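Local atomic coordinates of mandelate racemase/muconate lactonizing enzyme family protein (Roseovarius nubinhibens ISM, PDB entry 3U4F), a protein that binds magnesium and, as a TIM-barrel member of the enolase superfamily, probably acts as a hydro-lyase. Residues G255-R267 and Y283-M296. Residues are numbered along the deposited sequence; the frame is centred on the assembly and turned at random.
Sequences GGEQDCDLTTWRR and YLGGICRTLRVARM. With MG (magnesium ion), chain E; GAI (guanidine), chain F.
Leu262 is the knob that locks together two neighbouring outer helices of the TIM barrel, 262-267 and 287-296. It fits a hole formed by Leu284, Arg289, Arg292 and Val293. The helices run nearly parallel (14°), with axes 10.3 Å apart. Leu262 CD1 stands over the centre of the Arg292 guanidinium, 3.4 Å from CZ; Arg292 NH1 also forms a salt bridge with Asp86. Leu262 CD2, the other branch, reaches Val293 CG2 and Met296 CE. Both methyls of Val293 lie on one face of the Trp265 indole. Val293 CG2 makes a CH-pi contact 3.8 Å from the centroid of the Trp265 five-membered ring, while CG1 covers the six-membered side. Asp259 CB backs the opposite face. Trp265 NE1 donates to Asp259 O at 2.9 Å, tying the ring to its own loop. Met296 SE rests against Arg266 CA.

The loop before helix 262-267 reaches the active site, where Glu257 OE1 binds magnesium at 2.0 Å with Asp205 and Glu231. Guanidine N2 and N3 also bind the metal, and Glu257 OE2 salt-bridges Lys94 of the second subunit. Arg289, bent at chi3 (53°), turns back: NH2 and NE both donate to Leu284 O, NE at 2.8 Å with an N-H...O angle of 161°.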
ATOM      1  N   GLY A 255       7.387  15.766   8.187  1.00  8.64           N
ATOM      2  CA  GLY A 255       6.708  14.477   8.078  1.00  8.38           C
ATOM      3  C   GLY A 255       7.129  13.697   6.853  1.00  8.03           C
ATOM      4  O   GLY A 255       7.967  14.164   6.064  1.00  7.21           O
ATOM      5  N   GLY A 256       6.532  12.505   6.724  1.00  6.91           N
ATOM      6  CA  GLY A 256       6.652  11.674   5.532  1.00  7.41           C
ATOM      7  C   GLY A 256       7.083  10.238   5.819  1.00  6.76           C
ATOM      8  O   GLY A 256       7.239   9.465   4.881  1.00  6.71           O
ATOM      9  N   GLU A 257       7.267   9.870   7.088  1.00  5.87           N
ATOM     10  CA  GLU A 257       7.828   8.561   7.396  1.00  7.12           C
ATOM     11  C   GLU A 257       7.004   7.393   6.870  1.00  8.07           C
ATOM     12  O   GLU A 257       7.594   6.373   6.524  1.00  8.45           O
ATOM     13  CB  GLU A 257       8.126   8.384   8.877  1.00  7.96           C
ATOM     14  CG  GLU A 257       6.888   8.262   9.764  1.00  9.12           C
ATOM     15  CD  GLU A 257       7.261   8.440  11.194  1.00 11.92           C
ATOM     16  OE1 GLU A 257       7.871   9.498  11.529  1.00  6.94           O
ATOM     17  OE2 GLU A 257       6.936   7.527  11.981  1.00 11.04           O
ATOM     18  N   GLN A 258       5.673   7.549   6.775  1.00  6.94           N
ATOM     19  CA  GLN A 258       4.813   6.451   6.224  1.00  8.72           C
ATOM     20  C   GLN A 258       4.559   6.553   4.743  1.00  8.45           C
ATOM     21  O   GLN A 258       3.840   5.743   4.178  1.00  8.96           O
ATOM     22  CB  GLN A 258       3.459   6.370   6.945  1.00  7.82           C
ATOM     23  CG  GLN A 258       3.551   5.870   8.355  1.00  8.59           C
ATOM     24  CD  GLN A 258       3.747   6.958   9.410  1.00 10.32           C
ATOM     25  OE1 GLN A 258       3.557   8.161   9.167  1.00 14.12           O
ATOM     26  NE2 GLN A 258       4.050   6.523  10.613  1.00  4.58           N
ATOM     27  N   ASP A 259       5.153   7.541   4.094  1.00  9.01           N
ATOM     28  CA  ASP A 259       4.929   7.742   2.679  1.00  9.73           C
ATOM     29  C   ASP A 259       5.869   6.906   1.819  1.00 10.08           C
ATOM     30  O   ASP A 259       7.076   7.142   1.806  1.00 10.22           O
ATOM     31  CB  ASP A 259       5.082   9.221   2.365  1.00 10.41           C
ATOM     32  CG  ASP A 259       3.868  10.005   2.805  1.00 13.64           C
ATOM     33  OD1 ASP A 259       2.839   9.932   2.088  1.00 13.44           O
ATOM     34  OD2 ASP A 259       3.913  10.621   3.886  1.00 13.09           O
ATOM     35  N   CYS A 260       5.298   5.946   1.096  1.00  9.43           N
ATOM     36  CA  CYS A 260       6.107   5.029   0.299  1.00 11.26           C
ATOM     37  C   CYS A 260       5.832   5.228  -1.209  1.00 11.17           C
ATOM     38  O   CYS A 260       6.440   4.587  -2.054  1.00 11.88           O
ATOM     39  CB  CYS A 260       5.832   3.578   0.746  1.00 11.42           C
ATOM     40  SG  CYS A 260       4.145   3.036   0.510  1.00 14.07           S
ATOM     41  N   ASP A 261       4.946   6.167  -1.534  1.00 11.82           N
ATOM     42  CA  ASP A 261       4.480   6.384  -2.917  1.00 12.76           C
ATOM     43  C   ASP A 261       5.170   7.621  -3.484  1.00 11.67           C
ATOM     44  O   ASP A 261       4.958   8.722  -2.990  1.00 10.44           O
ATOM     45  CB  ASP A 261       2.941   6.553  -2.921  1.00 13.75           C
ATOM     46  CG  ASP A 261       2.360   6.862  -4.308  1.00 20.20           C
ATOM     47  OD1 ASP A 261       3.104   7.084  -5.282  1.00 27.55           O
ATOM     48  OD2 ASP A 261       1.113   6.880  -4.423  1.00 27.57           O
ATOM     49  N   LEU A 262       5.969   7.454  -4.536  1.00 10.87           N
ATOM     50  CA  LEU A 262       6.707   8.591  -5.114  1.00 11.00           C
ATOM     51  C   LEU A 262       5.804   9.693  -5.672  1.00 11.70           C
ATOM     52  O   LEU A 262       6.192  10.871  -5.692  1.00 10.21           O
ATOM     53  CB  LEU A 262       7.723   8.150  -6.172  1.00 11.41           C
ATOM     54  CG  LEU A 262       8.911   7.301  -5.707  1.00 11.48           C
ATOM     55  CD1 LEU A 262       9.735   6.812  -6.878  1.00 13.17           C
ATOM     56  CD2 LEU A 262       9.821   8.045  -4.700  1.00 12.90           C
ATOM     57  N   THR A 263       4.607   9.323  -6.121  1.00 11.24           N
ATOM     58  CA  THR A 263       3.644  10.343  -6.576  1.00 12.36           C
ATOM     59  C   THR A 263       3.107  11.201  -5.440  1.00 11.21           C
ATOM     60  O   THR A 263       2.981  12.447  -5.565  1.00 10.92           O
ATOM     61  CB  THR A 263       2.483   9.723  -7.380  1.00 12.52           C
ATOM     62  OG1 THR A 263       3.045   8.855  -8.349  1.00 16.39           O
ATOM     63  CG2 THR A 263       1.708  10.820  -8.122  1.00 13.05           C
ATOM     64  N   THR A 264       2.843  10.573  -4.308  1.00 10.46           N
ATOM     65  CA  THR A 264       2.454  11.333  -3.134  1.00 10.90           C
ATOM     66  C   THR A 264       3.583  12.241  -2.670  1.00 10.84           C
ATOM     67  O   THR A 264       3.351  13.383  -2.298  1.00 10.66           O
ATOM     68  CB  THR A 264       2.032  10.409  -2.035  1.00 11.32           C
ATOM     69  OG1 THR A 264       0.982   9.576  -2.552  1.00 13.61           O
ATOM     70  CG2 THR A 264       1.562  11.194  -0.816  1.00 12.97           C
ATOM     71  N   TRP A 265       4.802  11.724  -2.683  1.00 10.75           N
ATOM     72  CA  TRP A 265       5.952  12.560  -2.360  1.00 10.29           C
ATOM     73  C   TRP A 265       6.022  13.820  -3.253  1.00 11.21           C
ATOM     74  O   TRP A 265       6.255  14.939  -2.762  1.00 10.64           O
ATOM     75  CB  TRP A 265       7.244  11.736  -2.458  1.00  9.57           C
ATOM     76  CG  TRP A 265       7.593  11.077  -1.157  1.00  8.86           C
ATOM     77  CD1 TRP A 265       7.551   9.736  -0.875  1.00  9.07           C
ATOM     78  CD2 TRP A 265       8.013  11.723   0.049  1.00 10.55           C
ATOM     79  NE1 TRP A 265       7.948   9.507   0.417  1.00  8.88           N
ATOM     80  CE2 TRP A 265       8.223  10.710   1.017  1.00 10.30           C
ATOM     81  CE3 TRP A 265       8.207  13.067   0.416  1.00 10.56           C
ATOM     82  CZ2 TRP A 265       8.643  10.988   2.329  1.00  8.98           C
ATOM     83  CZ3 TRP A 265       8.601  13.344   1.718  1.00 11.68           C
ATOM     84  CH2 TRP A 265       8.829  12.302   2.663  1.00  9.43           C
ATOM     85  N   ARG A 266       5.818  13.638  -4.555  1.00 11.42           N
ATOM     86  CA  ARG A 266       5.861  14.763  -5.473  1.00 12.50           C
ATOM     87  C   ARG A 266       4.783  15.770  -5.114  1.00 12.71           C
ATOM     88  O   ARG A 266       5.057  16.976  -5.091  1.00 12.65           O
ATOM     89  CB  ARG A 266       5.717  14.333  -6.931  1.00 13.17           C
ATOM     90  CG  ARG A 266       5.908  15.559  -7.880  1.00 17.31           C
ATOM     91  CD  ARG A 266       5.952  15.191  -9.341  1.00 24.90           C
ATOM     92  NE  ARG A 266       5.014  14.128  -9.696  1.00 32.06           N
ATOM     93  CZ  ARG A 266       3.697  14.260  -9.827  1.00 32.73           C
ATOM     94  NH1 ARG A 266       3.104  15.429  -9.631  1.00 37.10           N
ATOM     95  NH2 ARG A 266       2.976  13.206 -10.173  1.00 32.33           N
ATOM     96  N   ARG A 267       3.574  15.270  -4.830  1.00 12.15           N
ATOM     97  CA  ARG A 267       2.444  16.126  -4.454  1.00 12.35           C
ATOM     98  C   ARG A 267       2.747  16.900  -3.170  1.00 12.18           C
ATOM     99  O   ARG A 267       2.492  18.122  -3.089  1.00 10.45           O
ATOM    100  CB  ARG A 267       1.159  15.281  -4.322  1.00 12.81           C
ATOM    101  CG  ARG A 267      -0.112  16.029  -3.903  1.00 17.39           C
ATOM    102  CD  ARG A 267      -1.368  15.115  -3.912  1.00 24.72           C
ATOM    103  NE  ARG A 267      -2.504  15.911  -3.454  1.00 31.86           N
ATOM    104  CZ  ARG A 267      -3.096  15.816  -2.258  1.00 34.26           C
ATOM    105  NH1 ARG A 267      -2.717  14.899  -1.376  1.00 36.14           N
ATOM    106  NH2 ARG A 267      -4.099  16.633  -1.952  1.00 35.29           N
ATOM    107  N   TYR A 283      10.989   1.817   4.528  1.00  7.89           N
ATOM    108  CA  TYR A 283       9.563   1.932   4.151  1.00  8.55           C
ATOM    109  C   TYR A 283       9.385   2.389   2.707  1.00  8.05           C
ATOM    110  O   TYR A 283       8.482   1.945   2.003  1.00  8.25           O
ATOM    111  CB  TYR A 283       8.778   2.881   5.069  1.00  8.38           C
ATOM    112  CG  TYR A 283       8.611   2.429   6.532  1.00 11.58           C
ATOM    113  CD1 TYR A 283       8.689   1.070   6.888  1.00 12.00           C
ATOM    114  CD2 TYR A 283       8.322   3.361   7.544  1.00 10.78           C
ATOM    115  CE1 TYR A 283       8.504   0.652   8.218  1.00 14.24           C
ATOM    116  CE2 TYR A 283       8.172   2.950   8.907  1.00 14.89           C
ATOM    117  CZ  TYR A 283       8.274   1.588   9.225  1.00 14.93           C
ATOM    118  OH  TYR A 283       8.099   1.131  10.535  1.00 14.23           O
ATOM    119  N   LEU A 284      10.260   3.289   2.269  1.00  6.45           N
ATOM    120  CA  LEU A 284      10.124   3.898   0.971  1.00  6.16           C
ATOM    121  C   LEU A 284      10.565   2.994  -0.183  1.00  6.49           C
ATOM    122  O   LEU A 284      10.154   3.225  -1.312  1.00  7.10           O
ATOM    123  CB  LEU A 284      10.873   5.255   0.938  1.00  5.52           C
ATOM    124  CG  LEU A 284      10.903   6.088  -0.349  1.00  6.63           C
ATOM    125  CD1 LEU A 284       9.504   6.433  -0.859  1.00  5.02           C
ATOM    126  CD2 LEU A 284      11.655   7.353  -0.023  1.00  5.26           C
ATOM    127  N   GLY A 285      11.416   1.990   0.087  1.00  6.64           N
ATOM    128  CA  GLY A 285      11.869   1.098  -0.961  1.00  6.21           C
ATOM    129  C   GLY A 285      13.357   1.150  -1.298  1.00  6.94           C
ATOM    130  O   GLY A 285      13.786   0.571  -2.296  1.00  7.60           O
ATOM    131  N   GLY A 286      14.145   1.803  -0.433  1.00  7.29           N
ATOM    132  CA  GLY A 286      15.596   1.721  -0.497  1.00  6.54           C
ATOM    133  C   GLY A 286      16.299   3.053  -0.773  1.00  8.35           C
ATOM    134  O   GLY A 286      15.679   4.131  -0.880  1.00  8.25           O
ATOM    135  N   ILE A 287      17.610   2.961  -0.909  1.00  8.58           N
ATOM    136  CA  ILE A 287      18.457   4.142  -1.101  1.00 10.06           C
ATOM    137  C   ILE A 287      18.146   4.876  -2.404  1.00  9.70           C
ATOM    138  O   ILE A 287      18.042   6.115  -2.418  1.00  9.94           O
ATOM    139  CB  ILE A 287      19.970   3.732  -1.021  1.00  8.76           C
ATOM    140  CG1 ILE A 287      20.343   3.301   0.411  1.00  9.62           C
ATOM    141  CG2 ILE A 287      20.897   4.851  -1.573  1.00  9.81           C
ATOM    142  CD1 ILE A 287      20.530   4.477   1.429  1.00 10.23           C
ATOM    143  N   CYS A 288      18.003   4.137  -3.501  1.00 10.59           N
ATOM    144  CA  CYS A 288      17.730   4.787  -4.779  1.00 10.60           C
ATOM    145  C   CYS A 288      16.477   5.645  -4.708  1.00 10.09           C
ATOM    146  O   CYS A 288      16.517   6.800  -5.115  1.00  9.89           O
ATOM    147  CB  CYS A 288      17.607   3.781  -5.931  1.00 11.27           C
ATOM    148  SG  CYS A 288      19.215   3.055  -6.394  1.00 16.60           S
ATOM    149  N   ARG A 289      15.369   5.087  -4.230  1.00  8.96           N
ATOM    150  CA  ARG A 289      14.103   5.824  -4.142  1.00  8.28           C
ATOM    151  C   ARG A 289      14.184   6.939  -3.105  1.00  7.07           C
ATOM    152  O   ARG A 289      13.591   8.006  -3.307  1.00  7.69           O
ATOM    153  CB  ARG A 289      12.950   4.849  -3.848  1.00  7.02           C
ATOM    154  CG  ARG A 289      12.692   3.945  -5.097  1.00 10.06           C
ATOM    155  CD  ARG A 289      11.853   2.710  -4.738  1.00 10.39           C
ATOM    156  NE  ARG A 289      10.622   3.083  -4.037  1.00  9.76           N
ATOM    157  CZ  ARG A 289       9.477   3.446  -4.601  1.00 10.35           C
ATOM    158  NH1 ARG A 289       9.331   3.458  -5.937  1.00  9.75           N
ATOM    159  NH2 ARG A 289       8.454   3.778  -3.809  1.00  9.05           N
ATOM    160  N   THR A 290      14.940   6.731  -2.025  1.00  6.86           N
ATOM    161  CA  THR A 290      15.104   7.841  -1.060  1.00  7.18           C
ATOM    162  C   THR A 290      15.878   9.035  -1.704  1.00  7.72           C
ATOM    163  O   THR A 290      15.589  10.191  -1.458  1.00  6.75           O
ATOM    164  CB  THR A 290      15.756   7.357   0.261  1.00  7.03           C
ATOM    165  OG1 THR A 290      14.977   6.292   0.821  1.00  5.53           O
ATOM    166  CG2 THR A 290      15.860   8.486   1.305  1.00  7.77           C
ATOM    167  N   LEU A 291      16.868   8.733  -2.541  1.00  8.14           N
ATOM    168  CA  LEU A 291      17.614   9.786  -3.189  1.00  9.20           C
ATOM    169  C   LEU A 291      16.738  10.567  -4.154  1.00  9.31           C
ATOM    170  O   LEU A 291      16.925  11.783  -4.328  1.00  9.43           O
ATOM    171  CB  LEU A 291      18.827   9.213  -3.912  1.00  9.41           C
ATOM    172  CG  LEU A 291      19.922   8.733  -2.972  1.00 11.10           C
ATOM    173  CD1 LEU A 291      20.903   7.891  -3.787  1.00 15.46           C
ATOM    174  CD2 LEU A 291      20.620   9.906  -2.307  1.00 14.52           C
ATOM    175  N   ARG A 292      15.811   9.870  -4.804  1.00  9.39           N
ATOM    176  CA  ARG A 292      14.804  10.548  -5.627  1.00 10.05           C
ATOM    177  C   ARG A 292      13.972  11.550  -4.815  1.00  9.99           C
ATOM    178  O   ARG A 292      13.766  12.686  -5.256  1.00  9.83           O
ATOM    179  CB  ARG A 292      13.899   9.541  -6.371  1.00 10.35           C
ATOM    180  CG  ARG A 292      14.653   8.724  -7.401  1.00 12.94           C
ATOM    181  CD  ARG A 292      13.714   7.708  -8.090  1.00 14.32           C
ATOM    182  NE  ARG A 292      12.611   8.393  -8.790  1.00 15.65           N
ATOM    183  CZ  ARG A 292      11.703   7.773  -9.538  1.00 19.02           C
ATOM    184  NH1 ARG A 292      11.775   6.441  -9.675  1.00 15.79           N
ATOM    185  NH2 ARG A 292      10.715   8.474 -10.135  1.00 15.81           N
ATOM    186  N   VAL A 293      13.535  11.147  -3.629  1.00  9.20           N
ATOM    187  CA  VAL A 293      12.834  12.059  -2.731  1.00  9.54           C
ATOM    188  C   VAL A 293      13.743  13.217  -2.274  1.00  8.85           C
ATOM    189  O   VAL A 293      13.326  14.383  -2.287  1.00  9.79           O
ATOM    190  CB  VAL A 293      12.208  11.309  -1.543  1.00  9.51           C
ATOM    191  CG1 VAL A 293      11.685  12.277  -0.471  1.00  9.08           C
ATOM    192  CG2 VAL A 293      11.081  10.419  -2.048  1.00 10.35           C
ATOM    193  N   ALA A 294      14.972  12.903  -1.892  1.00  9.05           N
ATOM    194  CA  ALA A 294      15.923  13.947  -1.488  1.00  9.52           C
ATOM    195  C   ALA A 294      16.125  14.946  -2.610  1.00  9.90           C
ATOM    196  O   ALA A 294      16.223  16.154  -2.355  1.00 10.65           O
ATOM    197  CB  ALA A 294      17.281  13.337  -1.096  1.00  9.57           C
ATOM    198  N   ARG A 295      16.228  14.455  -3.851  1.00 10.32           N
ATOM    199  CA  ARG A 295      16.413  15.373  -5.004  1.00 11.36           C
ATOM    200  C   ARG A 295      15.190  16.265  -5.259  1.00 11.36           C
ATOM    201  O   ARG A 295      15.349  17.452  -5.558  1.00 11.12           O
ATOM    202  CB  ARG A 295      16.800  14.632  -6.279  1.00 11.90           C
ATOM    203  CG  ARG A 295      18.251  14.147  -6.286  1.00 16.74           C
ATOM    204  CD  ARG A 295      18.538  13.305  -7.546  1.00 23.58           C
ATOM    205  NE  ARG A 295      19.444  12.194  -7.219  1.00 30.22           N
ATOM    206  CZ  ARG A 295      19.154  10.897  -7.364  1.00 29.47           C
ATOM    207  NH1 ARG A 295      17.989  10.499  -7.872  1.00 26.99           N
ATOM    208  NH2 ARG A 295      20.065   9.994  -7.024  1.00 31.65           N
HETATM  209  N   MSE A 296      13.975  15.698  -5.162  1.00 10.46           N
HETATM  210  CA  MSE A 296      12.756  16.523  -5.235  1.00 11.05           C
HETATM  211  C   MSE A 296      12.756  17.610  -4.149  1.00 10.09           C
HETATM  212  O   MSE A 296      12.447  18.791  -4.426  1.00  9.73           O
HETATM  213  CB  MSE A 296      11.498  15.665  -5.045  1.00 11.91           C
HETATM  214  CG  MSE A 296      11.269  14.617  -6.118  1.00 16.38           C
HETATM  215 SE   MSE A 296       9.572  13.717  -5.644  1.00 32.80          SE
HETATM  216  CE  MSE A 296      10.068  11.836  -6.012  1.00 20.33           C
TER
HETATM  217 MG    MG E 371       7.765  10.338  13.395  1.00  9.54          MG
HETATM  218  C   GAI F 372       9.235   8.737  14.772  1.00  9.59           C
HETATM  219  N1  GAI F 372      10.020   7.994  15.508  1.00  7.01           N
HETATM  220  N2  GAI F 372       7.880   8.529  14.612  1.00  7.85           N
HETATM  221  N3  GAI F 372       9.745   9.758  14.063  1.00  7.17           N
HETATM  222  O   HOH W   1       6.104   4.393  -5.843  1.00  2.37           O
HETATM  223  O   HOH W   2       5.824  10.675  13.138  1.00  9.90           O